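Local structure of DNA endonuclease i-cvui (Chlorella vulgaris, 5A74) at residues 18-23 / 98-103; 45-50 / 77-82; 123-128 / 149-154. The protein probably cleaves DNA as a LAGLIDADG homing endonuclease and so helps its intron move into new sites. All coordinates share one frame; numbering follows the deposited sequence.

From the N terminus, helix 6-22 carries the LAGLIDADG motif and leads into strands 23-31 and 39-50. Interaction 1 ties the end of that helix to the turn before helix 102-114, closing the longest of the three loops, with 74 residues between its segments. Interaction 2 falls within this loop: it pairs strand 39-50 with strand 76-82 across 26 residues, and it meets interaction 1 directly, since Asp22 O probably accepts a hydrogen bond from Phe48 N. Interaction 3 comes later in the chain and crosses neither. It closes a separate loop of 20 residues, joining helix 121-135 to helix 147-156 on the opposite side of the chain's centre.

Interaction 1 of 3, residues 18-23 / 98-103; sequences FVDADG and LQLKRA. With MN (manganese (II) ion), chain H; MN (manganese (II) ion), chain I; MN (manganese (II) ion), chain G; nucleotides of chain F.
Leu98 meets the LAGLIDADG helix with its CD2 methyl, 4.2 Å from CG1 of Val19, while its CA lies against the carboxylate of Asp20. That carboxylate receives the next three backbone amides in turn. Gln99 N comes in on the syn side of Asp20 OD2, 2.7 Å away, in a nearly straight bond (170°). Leu100 N reaches the other oxygen, Asp20 OD1, at 2.9 Å from well above the carboxylate plane, with its CB packed beside the same atom. Lys101 N adds a weak bond to Asp20 OD1 at 3.0 Å. The chi1 of Asp20 (-86°) sets CG anti to its carbonyl carbon, from where both oxygens reach the turn. OD2 also bonds Trp14 NE1 of the second subunit, leaving this buried group well satisfied and the turn held to the dimer interface. Lys101 then runs back alongside the helix end with an extended chain. Lys101 NZ donates to Val19 O at 3.1 Å, in that carbonyl's plane, and to Gly23 O from well above the plane of the Gly23 carbonyl. Just beyond, Ala21 O and both oxygens of Asp22 bind three manganese ions, which are shared with the second subunit and with DNA phosphates; Lys101 itself packs on a DNA phosphate. In the fold, Lys101 is the N-cap of helix 102-114, Leu98 and Lys101 rest on Ile25 of strand 23-31, and Val19 packs on Val47 of strand 39-50, so that helix 6-22 is held between sheet and turn.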
loop_
_atom_site.group_PDB
_atom_site.type_symbol
_atom_site.label_atom_id
_atom_site.label_comp_id
_atom_site.label_asym_id
_atom_site.label_seq_id
_atom_site.Cartn_x
_atom_site.Cartn_y
_atom_site.Cartn_z
ATOM N N PHE B 18 2.842 -1.633 -4.273
ATOM C CA PHE B 18 1.842 -0.585 -4.159
ATOM C C PHE B 18 0.420 -1.106 -4.386
ATOM O O PHE B 18 -0.519 -0.678 -3.713
ATOM C CB PHE B 18 2.149 0.550 -5.129
ATOM C CG PHE B 18 1.700 1.884 -4.629
ATOM C CD1 PHE B 18 0.421 2.346 -4.896
ATOM C CD2 PHE B 18 2.546 2.665 -3.859
ATOM C CE1 PHE B 18 0.004 3.574 -4.420
ATOM C CE2 PHE B 18 2.131 3.889 -3.376
ATOM C CZ PHE B 18 0.863 4.341 -3.655
ATOM N N VAL B 19 0.265 -2.032 -5.329
ATOM C CA VAL B 19 -1.039 -2.645 -5.559
ATOM C C VAL B 19 -1.407 -3.564 -4.391
ATOM O O VAL B 19 -2.543 -3.506 -3.893
ATOM C CB VAL B 19 -1.133 -3.385 -6.932
ATOM C CG1 VAL B 19 -2.424 -4.197 -7.039
ATOM C CG2 VAL B 19 -1.069 -2.385 -8.067
ATOM N N ASP B 20 -0.462 -4.392 -3.943
ATOM C CA ASP B 20 -0.733 -5.267 -2.798
ATOM C C ASP B 20 -1.207 -4.432 -1.611
ATOM O O ASP B 20 -2.047 -4.874 -0.836
ATOM C CB ASP B 20 0.493 -6.111 -2.413
ATOM C CG ASP B 20 0.599 -7.403 -3.216
ATOM O OD1 ASP B 20 -0.451 -8.003 -3.528
ATOM O OD2 ASP B 20 1.736 -7.825 -3.539
ATOM N N ALA B 21 -0.700 -3.206 -1.490
ATOM C CA ALA B 21 -1.050 -2.391 -0.330
ATOM C C ALA B 21 -2.284 -1.493 -0.535
ATOM O O ALA B 21 -3.257 -1.598 0.211
ATOM C CB ALA B 21 0.155 -1.582 0.146
ATOM N N ASP B 22 -2.243 -0.618 -1.538
ATOM C CA ASP B 22 -3.301 0.375 -1.751
ATOM C C ASP B 22 -3.987 0.188 -3.087
ATOM O O ASP B 22 -4.366 1.167 -3.739
ATOM C CB ASP B 22 -2.725 1.796 -1.713
ATOM C CG ASP B 22 -2.466 2.300 -0.306
ATOM O OD1 ASP B 22 -2.642 1.530 0.673
ATOM O OD2 ASP B 22 -2.044 3.474 -0.195
ATOM N N GLY B 23 -4.148 -1.062 -3.501
ATOM C CA GLY B 23 -4.752 -1.328 -4.791
ATOM C C GLY B 23 -5.979 -2.202 -4.689
ATOM O O GLY B 23 -6.392 -2.623 -3.603
ATOM N N LEU B 98 3.113 -9.956 -7.311
ATOM C CA LEU B 98 1.999 -9.856 -6.357
ATOM C C LEU B 98 2.118 -10.906 -5.245
ATOM O O LEU B 98 2.360 -12.080 -5.520
ATOM C CB LEU B 98 0.654 -9.999 -7.083
ATOM C CG LEU B 98 0.329 -8.881 -8.081
ATOM C CD1 LEU B 98 -0.875 -9.238 -8.942
ATOM C CD2 LEU B 98 0.080 -7.574 -7.347
ATOM N N GLN B 99 1.972 -10.511 -4.002
ATOM C CA GLN B 99 2.079 -11.375 -2.838
ATOM C C GLN B 99 0.822 -11.465 -1.996
ATOM O O GLN B 99 0.717 -12.312 -1.146
ATOM C CB GLN B 99 3.224 -10.957 -1.926
ATOM C CG GLN B 99 4.569 -10.796 -2.548
ATOM C CD GLN B 99 5.096 -12.054 -3.126
ATOM O OE1 GLN B 99 5.133 -13.029 -2.483
ATOM N NE2 GLN B 99 5.507 -12.020 -4.349
ATOM N N LEU B 100 -0.135 -10.613 -2.238
ATOM C CA LEU B 100 -1.377 -10.612 -1.471
ATOM C C LEU B 100 -2.613 -10.712 -2.356
ATOM O O LEU B 100 -3.660 -11.187 -1.926
ATOM C CB LEU B 100 -1.478 -9.353 -0.610
ATOM C CG LEU B 100 -0.551 -9.273 0.605
ATOM C CD1 LEU B 100 -0.806 -7.991 1.403
ATOM C CD2 LEU B 100 -0.705 -10.500 1.484
ATOM N N LYS B 101 -2.493 -10.264 -3.599
ATOM C CA LYS B 101 -3.646 -10.212 -4.488
ATOM C C LYS B 101 -3.423 -11.029 -5.741
ATOM O O LYS B 101 -3.986 -10.739 -6.791
ATOM C CB LYS B 101 -3.971 -8.755 -4.838
ATOM C CG LYS B 101 -4.549 -8.002 -3.656
ATOM C CD LYS B 101 -4.712 -6.520 -3.901
ATOM C CE LYS B 101 -5.491 -5.904 -2.748
ATOM N NZ LYS B 101 -5.096 -4.489 -2.533
ATOM N N ARG B 102 -2.596 -12.058 -5.633
ATOM C CA ARG B 102 -2.328 -12.897 -6.791
ATOM C C ARG B 102 -3.548 -13.749 -7.098
ATOM O O ARG B 102 -3.891 -13.953 -8.259
ATOM C CB ARG B 102 -1.085 -13.762 -6.572
ATOM C CG ARG B 102 -0.598 -14.447 -7.836
ATOM C CD ARG B 102 0.623 -15.300 -7.573
ATOM N NE ARG B 102 1.788 -14.491 -7.236
ATOM C CZ ARG B 102 2.944 -15.000 -6.826
ATOM N NH1 ARG B 102 3.077 -16.316 -6.697
ATOM N NH2 ARG B 102 3.963 -14.195 -6.545
ATOM N N ALA B 103 -4.209 -14.236 -6.052
ATOM C CA ALA B 103 -5.438 -15.006 -6.222
ATOM C C ALA B 103 -6.491 -14.195 -6.973
ATOM O O ALA B 103 -7.144 -14.722 -7.881
ATOM C CB ALA B 103 -5.970 -15.456 -4.883
HETATM MN MN MN H . -3.833 -2.130 2.309
HETATM MN MN MN I . -3.594 1.670 2.608
HETATM MN MN MN G . -1.370 4.653 1.544
ATOM O OP3 DG F 1 -7.106 -0.168 2.771
ATOM P P DG F 1 -6.003 -0.611 1.884
ATOM O OP1 DG F 1 -4.732 -0.136 2.480
ATOM O OP2 DG F 1 -6.129 -2.069 1.684
ATOM O "O5'" DG F 1 -6.263 0.073 0.447
ATOM C "C5'" DG F 1 -6.823 -0.645 -0.655
ATOM C "C4'" DG F 1 -8.252 -1.065 -0.352
ATOM O "O4'" DG F 1 -9.075 0.110 -0.143
ATOM C "C3'" DG F 1 -8.945 -1.904 -1.423
ATOM O "O3'" DG F 1 -9.411 -3.089 -0.786
ATOM C "C2'" DG F 1 -10.063 -0.990 -1.935
ATOM C "C1'" DG F 1 -10.347 -0.095 -0.737
ATOM N N9 DG F 1 -10.920 1.232 -1.007
ATOM C C8 DG F 1 -10.339 2.272 -1.702
ATOM N N7 DG F 1 -11.079 3.349 -1.750
ATOM C C5 DG F 1 -12.226 3.014 -1.037
ATOM C C6 DG F 1 -13.378 3.790 -0.760
ATOM O O6 DG F 1 -13.614 4.968 -1.099
ATOM N N1 DG F 1 -14.306 3.073 -0.007
ATOM C C2 DG F 1 -14.140 1.769 0.420
ATOM N N2 DG F 1 -15.144 1.237 1.143
ATOM N N3 DG F 1 -13.052 1.040 0.163
ATOM C C4 DG F 1 -12.138 1.723 -0.569
HETATM O O HOH W 1 -3.687 -4.092 1.470
HETATM O O HOH W 2 0.509 6.033 0.706
#

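Interaction 2 of 3, residues 45-50 / 77-82; sequences LTVFQS and SEFCVV. With nucleotides of chain D; nucleotides of chain F.
Glu78 and Phe48 sit opposite one another in the strand register, a non-hydrogen-bonded pair in the antiparallel sheet with which LAGLIDADG endonucleases read DNA. From CB, near Val47 O, Glu78 sets CG beside its own backbone N (chi1 -72°) and then runs extended, carrying the carboxylate along the Phe48 side chain, which points the same way. Glu78 CG lies 3.6 Å from Phe48 CD1, and CD continues past CE1. The carboxylate is turned 81° from the ring plane. Glu78 OE1 comes near Thr46 CG2 and forms a salt bridge with Arg70. Glu78 OE2 sits at the ring edge, in its plane, 3.2 Å from Phe48 CE1; it accepts a hydrogen bond from N6 of DA2 of chain F at 2.9 Å and pairs with Arg72. The two arginines probably hold the carboxylate in place for the adenine. One face of the Phe48 ring is taken by DG1 of chain F, whose C8 stands 3.2 Å above the plane over the ring centre. On the other side of the sheet, Leu45 CD2 meets the Phe79 edge, 4.2 Å from Phe79 CE2; Phe79 and Val47 pack on helix 54-64, Leu45 on helix 84-94. Reciprocal backbone bonds join Leu45 with Val81, Val47 with Phe79 and Gln49 with Ser77. At its strand's end, Ser50 N donates an almost straight bond (166°) of 2.9 Å to OP2 of DC14 of chain D.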
loop_
_atom_site.group_PDB
_atom_site.type_symbol
_atom_site.label_atom_id
_atom_site.label_comp_id
_atom_site.label_asym_id
_atom_site.label_seq_id
_atom_site.Cartn_x
_atom_site.Cartn_y
_atom_site.Cartn_z
ATOM N N LEU B 45 -8.219 -3.374 -12.350
ATOM C CA LEU B 45 -7.223 -3.083 -11.324
ATOM C C LEU B 45 -7.337 -1.603 -10.983
ATOM O O LEU B 45 -7.449 -0.764 -11.880
ATOM C CB LEU B 45 -5.813 -3.423 -11.811
ATOM C CG LEU B 45 -4.674 -3.172 -10.820
ATOM C CD1 LEU B 45 -3.600 -4.220 -10.977
ATOM C CD2 LEU B 45 -4.073 -1.798 -11.029
ATOM N N THR B 46 -7.326 -1.275 -9.697
ATOM C CA THR B 46 -7.444 0.130 -9.287
ATOM C C THR B 46 -6.413 0.487 -8.218
ATOM O O THR B 46 -6.152 -0.303 -7.312
ATOM C CB THR B 46 -8.876 0.481 -8.778
ATOM O OG1 THR B 46 -9.870 -0.063 -9.669
ATOM C CG2 THR B 46 -9.057 2.002 -8.672
ATOM N N VAL B 47 -5.815 1.666 -8.335
ATOM C CA VAL B 47 -4.892 2.148 -7.307
ATOM C C VAL B 47 -5.412 3.462 -6.720
ATOM O O VAL B 47 -5.762 4.393 -7.458
ATOM C CB VAL B 47 -3.461 2.333 -7.853
ATOM C CG1 VAL B 47 -2.542 2.850 -6.764
ATOM C CG2 VAL B 47 -2.929 1.017 -8.410
ATOM N N PHE B 48 -5.467 3.517 -5.394
ATOM C CA PHE B 48 -6.030 4.654 -4.677
ATOM C C PHE B 48 -4.948 5.459 -3.991
ATOM O O PHE B 48 -4.004 4.900 -3.408
ATOM C CB PHE B 48 -7.003 4.162 -3.607
ATOM C CG PHE B 48 -7.997 3.164 -4.115
ATOM C CD1 PHE B 48 -9.180 3.591 -4.703
ATOM C CD2 PHE B 48 -7.747 1.798 -4.010
ATOM C CE1 PHE B 48 -10.099 2.677 -5.175
ATOM C CE2 PHE B 48 -8.658 0.877 -4.491
ATOM C CZ PHE B 48 -9.835 1.316 -5.073
ATOM N N GLN B 49 -5.094 6.776 -4.037
ATOM C CA GLN B 49 -4.180 7.649 -3.323
ATOM C C GLN B 49 -4.821 9.011 -3.197
ATOM O O GLN B 49 -5.544 9.457 -4.102
ATOM C CB GLN B 49 -2.837 7.749 -4.055
ATOM C CG GLN B 49 -1.653 8.165 -3.159
ATOM C CD GLN B 49 -1.292 7.115 -2.115
ATOM O OE1 GLN B 49 -1.798 5.994 -2.145
ATOM N NE2 GLN B 49 -0.406 7.479 -1.189
ATOM N N SER B 50 -4.587 9.645 -2.052
ATOM C CA SER B 50 -5.062 10.997 -1.784
ATOM C C SER B 50 -4.626 11.920 -2.911
ATOM O O SER B 50 -3.523 11.772 -3.456
ATOM C CB SER B 50 -4.510 11.490 -0.451
ATOM O OG SER B 50 -5.044 12.756 -0.122
ATOM N N SER B 77 -7.847 10.337 -5.246
ATOM C CA SER B 77 -7.672 10.127 -6.681
ATOM C C SER B 77 -7.586 8.617 -6.949
ATOM O O SER B 77 -7.298 7.822 -6.031
ATOM C CB SER B 77 -6.427 10.858 -7.194
ATOM O OG SER B 77 -6.508 12.258 -6.983
ATOM N N GLU B 78 -7.845 8.225 -8.194
ATOM C CA GLU B 78 -7.805 6.812 -8.585
ATOM C C GLU B 78 -7.157 6.621 -9.952
ATOM O O GLU B 78 -7.387 7.420 -10.870
ATOM C CB GLU B 78 -9.214 6.225 -8.655
ATOM C CG GLU B 78 -9.927 5.997 -7.338
ATOM C CD GLU B 78 -11.253 5.265 -7.535
ATOM O OE1 GLU B 78 -11.635 4.998 -8.709
ATOM O OE2 GLU B 78 -11.911 4.953 -6.517
ATOM N N PHE B 79 -6.356 5.563 -10.073
ATOM C CA PHE B 79 -5.882 5.060 -11.360
ATOM C C PHE B 79 -6.612 3.757 -11.637
ATOM O O PHE B 79 -6.583 2.834 -10.809
ATOM C CB PHE B 79 -4.374 4.789 -11.323
ATOM C CG PHE B 79 -3.885 3.878 -12.431
ATOM C CD1 PHE B 79 -3.524 4.403 -13.663
ATOM C CD2 PHE B 79 -3.773 2.505 -12.236
ATOM C CE1 PHE B 79 -3.072 3.584 -14.685
ATOM C CE2 PHE B 79 -3.320 1.679 -13.257
ATOM C CZ PHE B 79 -2.965 2.223 -14.483
ATOM N N CYS B 80 -7.251 3.668 -12.799
ATOM C CA CYS B 80 -8.028 2.476 -13.124
ATOM C C CYS B 80 -7.727 1.900 -14.505
ATOM O O CYS B 80 -7.636 2.636 -15.499
ATOM C CB CYS B 80 -9.526 2.766 -13.003
ATOM S SG CYS B 80 -10.547 1.278 -13.076
ATOM N N VAL B 81 -7.559 0.577 -14.545
ATOM C CA VAL B 81 -7.537 -0.176 -15.794
ATOM C C VAL B 81 -8.729 -1.123 -15.772
ATOM O O VAL B 81 -8.758 -2.062 -14.972
ATOM C CB VAL B 81 -6.255 -1.015 -15.945
ATOM C CG1 VAL B 81 -6.311 -1.848 -17.216
ATOM C CG2 VAL B 81 -5.032 -0.127 -15.962
ATOM N N VAL B 82 -9.709 -0.860 -16.636
ATOM C CA VAL B 82 -10.923 -1.665 -16.735
ATOM C C VAL B 82 -10.977 -2.362 -18.087
ATOM O O VAL B 82 -10.734 -1.729 -19.116
ATOM C CB VAL B 82 -12.178 -0.780 -16.667
ATOM C CG1 VAL B 82 -13.230 -1.406 -15.770
ATOM C CG2 VAL B 82 -11.826 0.597 -16.190
ATOM P P DC D 14 -3.661 7.146 0.794
ATOM O OP1 DC D 14 -2.584 6.132 0.924
ATOM O OP2 DC D 14 -3.327 8.506 0.310
ATOM O "O5'" DC D 14 -4.844 6.579 -0.144
ATOM C "C5'" DC D 14 -5.079 5.185 -0.252
ATOM C "C4'" DC D 14 -5.663 4.597 1.022
ATOM O "O4'" DC D 14 -6.902 5.267 1.370
ATOM C "C3'" DC D 14 -6.050 3.121 0.948
ATOM O "O3'" DC D 14 -5.865 2.548 2.231
ATOM C "C2'" DC D 14 -7.542 3.166 0.616
ATOM C "C1'" DC D 14 -7.893 4.272 1.602
ATOM N N1 DC D 14 -9.261 4.904 1.542
ATOM C C2 DC D 14 -10.420 4.179 1.871
ATOM O O2 DC D 14 -10.335 2.983 2.190
ATOM N N3 DC D 14 -11.620 4.817 1.827
ATOM C C4 DC D 14 -11.689 6.107 1.487
ATOM N N4 DC D 14 -12.892 6.693 1.454
ATOM C C5 DC D 14 -10.528 6.859 1.158
ATOM C C6 DC D 14 -9.351 6.227 1.202
ATOM O OP3 DG F 1 -7.106 -0.168 2.771
ATOM P P DG F 1 -6.003 -0.611 1.884
ATOM O OP1 DG F 1 -4.732 -0.136 2.480
ATOM O OP2 DG F 1 -6.129 -2.069 1.684
ATOM O "O5'" DG F 1 -6.263 0.073 0.447
ATOM C "C5'" DG F 1 -6.823 -0.645 -0.655
ATOM C "C4'" DG F 1 -8.252 -1.065 -0.352
ATOM O "O4'" DG F 1 -9.075 0.110 -0.143
ATOM C "C3'" DG F 1 -8.945 -1.904 -1.423
ATOM O "O3'" DG F 1 -9.411 -3.089 -0.786
ATOM C "C2'" DG F 1 -10.063 -0.990 -1.935
ATOM C "C1'" DG F 1 -10.347 -0.095 -0.737
ATOM N N9 DG F 1 -10.920 1.232 -1.007
ATOM C C8 DG F 1 -10.339 2.272 -1.702
ATOM N N7 DG F 1 -11.079 3.349 -1.750
ATOM C C5 DG F 1 -12.226 3.014 -1.037
ATOM C C6 DG F 1 -13.378 3.790 -0.760
ATOM O O6 DG F 1 -13.614 4.968 -1.099
ATOM N N1 DG F 1 -14.306 3.073 -0.007
ATOM C C2 DG F 1 -14.140 1.769 0.420
ATOM N N2 DG F 1 -15.144 1.237 1.143
ATOM N N3 DG F 1 -13.052 1.040 0.163
ATOM C C4 DG F 1 -12.138 1.723 -0.569
ATOM P P DA F 2 -9.954 -4.330 -1.654
ATOM O OP1 DA F 2 -10.007 -5.498 -0.727
ATOM O OP2 DA F 2 -9.173 -4.411 -2.926
ATOM O "O5'" DA F 2 -11.447 -3.890 -2.045
ATOM C "C5'" DA F 2 -12.442 -3.658 -1.047
ATOM C "C4'" DA F 2 -13.740 -3.171 -1.671
ATOM O "O4'" DA F 2 -13.637 -1.766 -2.037
ATOM C "C3'" DA F 2 -14.227 -3.906 -2.921
ATOM O "O3'" DA F 2 -15.592 -4.236 -2.717
ATOM C "C2'" DA F 2 -14.101 -2.845 -4.010
ATOM C "C1'" DA F 2 -14.439 -1.601 -3.189
ATOM N N9 DA F 2 -14.176 -0.304 -3.830
ATOM C C8 DA F 2 -13.252 0.000 -4.797
ATOM N N7 DA F 2 -13.269 1.260 -5.178
ATOM C C5 DA F 2 -14.271 1.838 -4.406
ATOM C C6 DA F 2 -14.790 3.165 -4.321
ATOM N N6 DA F 2 -14.359 4.207 -5.050
ATOM N N1 DA F 2 -15.796 3.382 -3.439
ATOM C C2 DA F 2 -16.243 2.345 -2.698
ATOM N N3 DA F 2 -15.839 1.063 -2.695
ATOM C C4 DA F 2 -14.842 0.877 -3.577
#

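Interaction 3 of 3, residues 123-128 / 149-154; sequences VLMEAA and NVRECL
Met125 leaves its helix with CG anti to the backbone N (chi1 -168°) and then bends at chi2 (62°), which swings the thioether across to Arg151; the arginine chain, extended at first, bends at chi3 (-92°) and turns its guanidinium so that one face meets the methionine. The two side chains cross at about a right angle. Met125 CE lies over that face of the guanidinium, 3.2 Å above its plane and displaced toward the rim, with NH1 of Arg151 3.3 Å from CE. Met125 SD rests 3.9 Å from Arg151 CB and also touches Val150 CG1. Leu154 CD1 is 4.4 Å from Met125 SD. Arg151 NE is satisfied by Ser162 OG, a bond that probably helps fix the group's rotation. An alanine here in place of Met125 removes the thioether and would probably leave that guanidinium face uncovered and a gap beside Val150 and Leu154. Val150 fills the rest of the seam with both branches: CG1 reaches Leu124 CD2 at 4.2 Å, and CG2 reaches Ala128 CB at 4.1 Å. The segment axes come within 10.1 Å and run nearly opposite. On strands 23-31 and 39-50, Leu124 touches Val41, Ala128 touches Ile29, and Val150 touches both Ile29 and Tyr39, making this an apolar antiparallel helix pair packed on the sheet of the LAGLIDADG fold.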
loop_
_atom_site.group_PDB
_atom_site.type_symbol
_atom_site.label_atom_id
_atom_site.label_comp_id
_atom_site.label_asym_id
_atom_site.label_seq_id
_atom_site.Cartn_x
_atom_site.Cartn_y
_atom_site.Cartn_z
ATOM N N VAL B 123 -21.909 -19.072 -20.349
ATOM C CA VAL B 123 -20.570 -18.512 -20.174
ATOM C C VAL B 123 -20.593 -17.276 -19.262
ATOM O O VAL B 123 -19.700 -17.080 -18.424
ATOM C CB VAL B 123 -19.949 -18.160 -21.531
ATOM C CG1 VAL B 123 -18.661 -17.356 -21.348
ATOM C CG2 VAL B 123 -19.707 -19.435 -22.337
ATOM N N LEU B 124 -21.624 -16.454 -19.421
ATOM C CA LEU B 124 -21.830 -15.306 -18.544
ATOM C C LEU B 124 -21.991 -15.763 -17.098
ATOM O O LEU B 124 -21.529 -15.107 -16.160
ATOM C CB LEU B 124 -23.079 -14.527 -18.972
ATOM C CG LEU B 124 -23.386 -13.332 -18.067
ATOM C CD1 LEU B 124 -22.223 -12.360 -18.145
ATOM C CD2 LEU B 124 -24.707 -12.655 -18.419
ATOM N N MET B 125 -22.669 -16.889 -16.931
ATOM C CA MET B 125 -22.950 -17.431 -15.617
ATOM C C MET B 125 -21.662 -17.939 -14.973
ATOM O O MET B 125 -21.470 -17.810 -13.764
ATOM C CB MET B 125 -23.982 -18.561 -15.738
ATOM C CG MET B 125 -24.557 -19.016 -14.416
ATOM S SD MET B 125 -25.454 -17.694 -13.584
ATOM C CE MET B 125 -24.810 -17.913 -11.926
ATOM N N GLU B 126 -20.775 -18.511 -15.782
ATOM C CA GLU B 126 -19.483 -18.966 -15.281
ATOM C C GLU B 126 -18.642 -17.786 -14.816
ATOM O O GLU B 126 -18.019 -17.832 -13.752
ATOM C CB GLU B 126 -18.747 -19.739 -16.370
ATOM C CG GLU B 126 -19.462 -21.015 -16.757
ATOM C CD GLU B 126 -18.973 -21.592 -18.065
ATOM O OE1 GLU B 126 -18.120 -20.950 -18.713
ATOM O OE2 GLU B 126 -19.449 -22.690 -18.444
ATOM N N ALA B 127 -18.622 -16.729 -15.623
ATOM C CA ALA B 127 -17.863 -15.532 -15.278
ATOM C C ALA B 127 -18.455 -14.889 -14.032
ATOM O O ALA B 127 -17.721 -14.384 -13.180
ATOM C CB ALA B 127 -17.860 -14.556 -16.428
ATOM N N ALA B 128 -19.784 -14.926 -13.928
ATOM C CA ALA B 128 -20.477 -14.349 -12.777
ATOM C C ALA B 128 -20.191 -15.132 -11.501
ATOM O O ALA B 128 -20.020 -14.540 -10.432
ATOM C CB ALA B 128 -21.978 -14.258 -13.033
ATOM N N ASN B 149 -28.305 -13.513 -8.643
ATOM C CA ASN B 149 -29.158 -12.524 -9.295
ATOM C C ASN B 149 -29.131 -12.661 -10.816
ATOM O O ASN B 149 -30.152 -12.465 -11.496
ATOM C CB ASN B 149 -28.762 -11.107 -8.869
ATOM C CG ASN B 149 -28.871 -10.901 -7.364
ATOM O OD1 ASN B 149 -27.903 -10.513 -6.707
ATOM N ND2 ASN B 149 -30.050 -11.172 -6.811
ATOM N N VAL B 150 -27.958 -13.004 -11.344
ATOM C CA VAL B 150 -27.818 -13.283 -12.764
ATOM C C VAL B 150 -28.596 -14.549 -13.122
ATOM O O VAL B 150 -29.333 -14.572 -14.117
ATOM C CB VAL B 150 -26.342 -13.436 -13.168
ATOM C CG1 VAL B 150 -26.225 -13.687 -14.668
ATOM C CG2 VAL B 150 -25.568 -12.193 -12.792
ATOM N N ARG B 151 -28.440 -15.591 -12.303
ATOM C CA ARG B 151 -29.117 -16.864 -12.543
ATOM C C ARG B 151 -30.638 -16.678 -12.610
ATOM O O ARG B 151 -31.292 -17.162 -13.542
ATOM C CB ARG B 151 -28.723 -17.889 -11.473
ATOM C CG ARG B 151 -29.373 -19.259 -11.625
ATOM C CD ARG B 151 -28.701 -20.315 -10.742
ATOM N NE ARG B 151 -27.625 -21.039 -11.430
ATOM C CZ ARG B 151 -26.339 -21.012 -11.070
ATOM N NH1 ARG B 151 -25.949 -20.294 -10.018
ATOM N NH2 ARG B 151 -25.437 -21.709 -11.757
ATOM N N GLU B 152 -31.197 -15.943 -11.654
ATOM C CA GLU B 152 -32.642 -15.723 -11.639
ATOM C C GLU B 152 -33.114 -14.878 -12.823
ATOM O O GLU B 152 -34.174 -15.148 -13.399
ATOM C CB GLU B 152 -33.087 -15.138 -10.298
ATOM C CG GLU B 152 -32.818 -16.101 -9.126
ATOM C CD GLU B 152 -33.057 -15.480 -7.756
ATOM O OE1 GLU B 152 -33.244 -14.239 -7.685
ATOM O OE2 GLU B 152 -33.056 -16.237 -6.751
ATOM N N CYS B 153 -32.326 -13.872 -13.199
ATOM C CA CYS B 153 -32.667 -13.048 -14.358
ATOM C C CYS B 153 -32.659 -13.870 -15.649
ATOM O O CYS B 153 -33.614 -13.823 -16.427
ATOM C CB CYS B 153 -31.714 -11.861 -14.488
ATOM S SG CYS B 153 -32.153 -10.718 -15.833
ATOM N N LEU B 154 -31.583 -14.620 -15.871
ATOM C CA LEU B 154 -31.445 -15.439 -17.071
ATOM C C LEU B 154 -32.594 -16.422 -17.217
ATOM O O LEU B 154 -33.061 -16.671 -18.323
ATOM C CB LEU B 154 -30.119 -16.195 -17.046
ATOM C CG LEU B 154 -28.892 -15.301 -17.205
ATOM C CD1 LEU B 154 -27.608 -16.107 -17.111
ATOM C CD2 LEU B 154 -28.960 -14.539 -18.521
#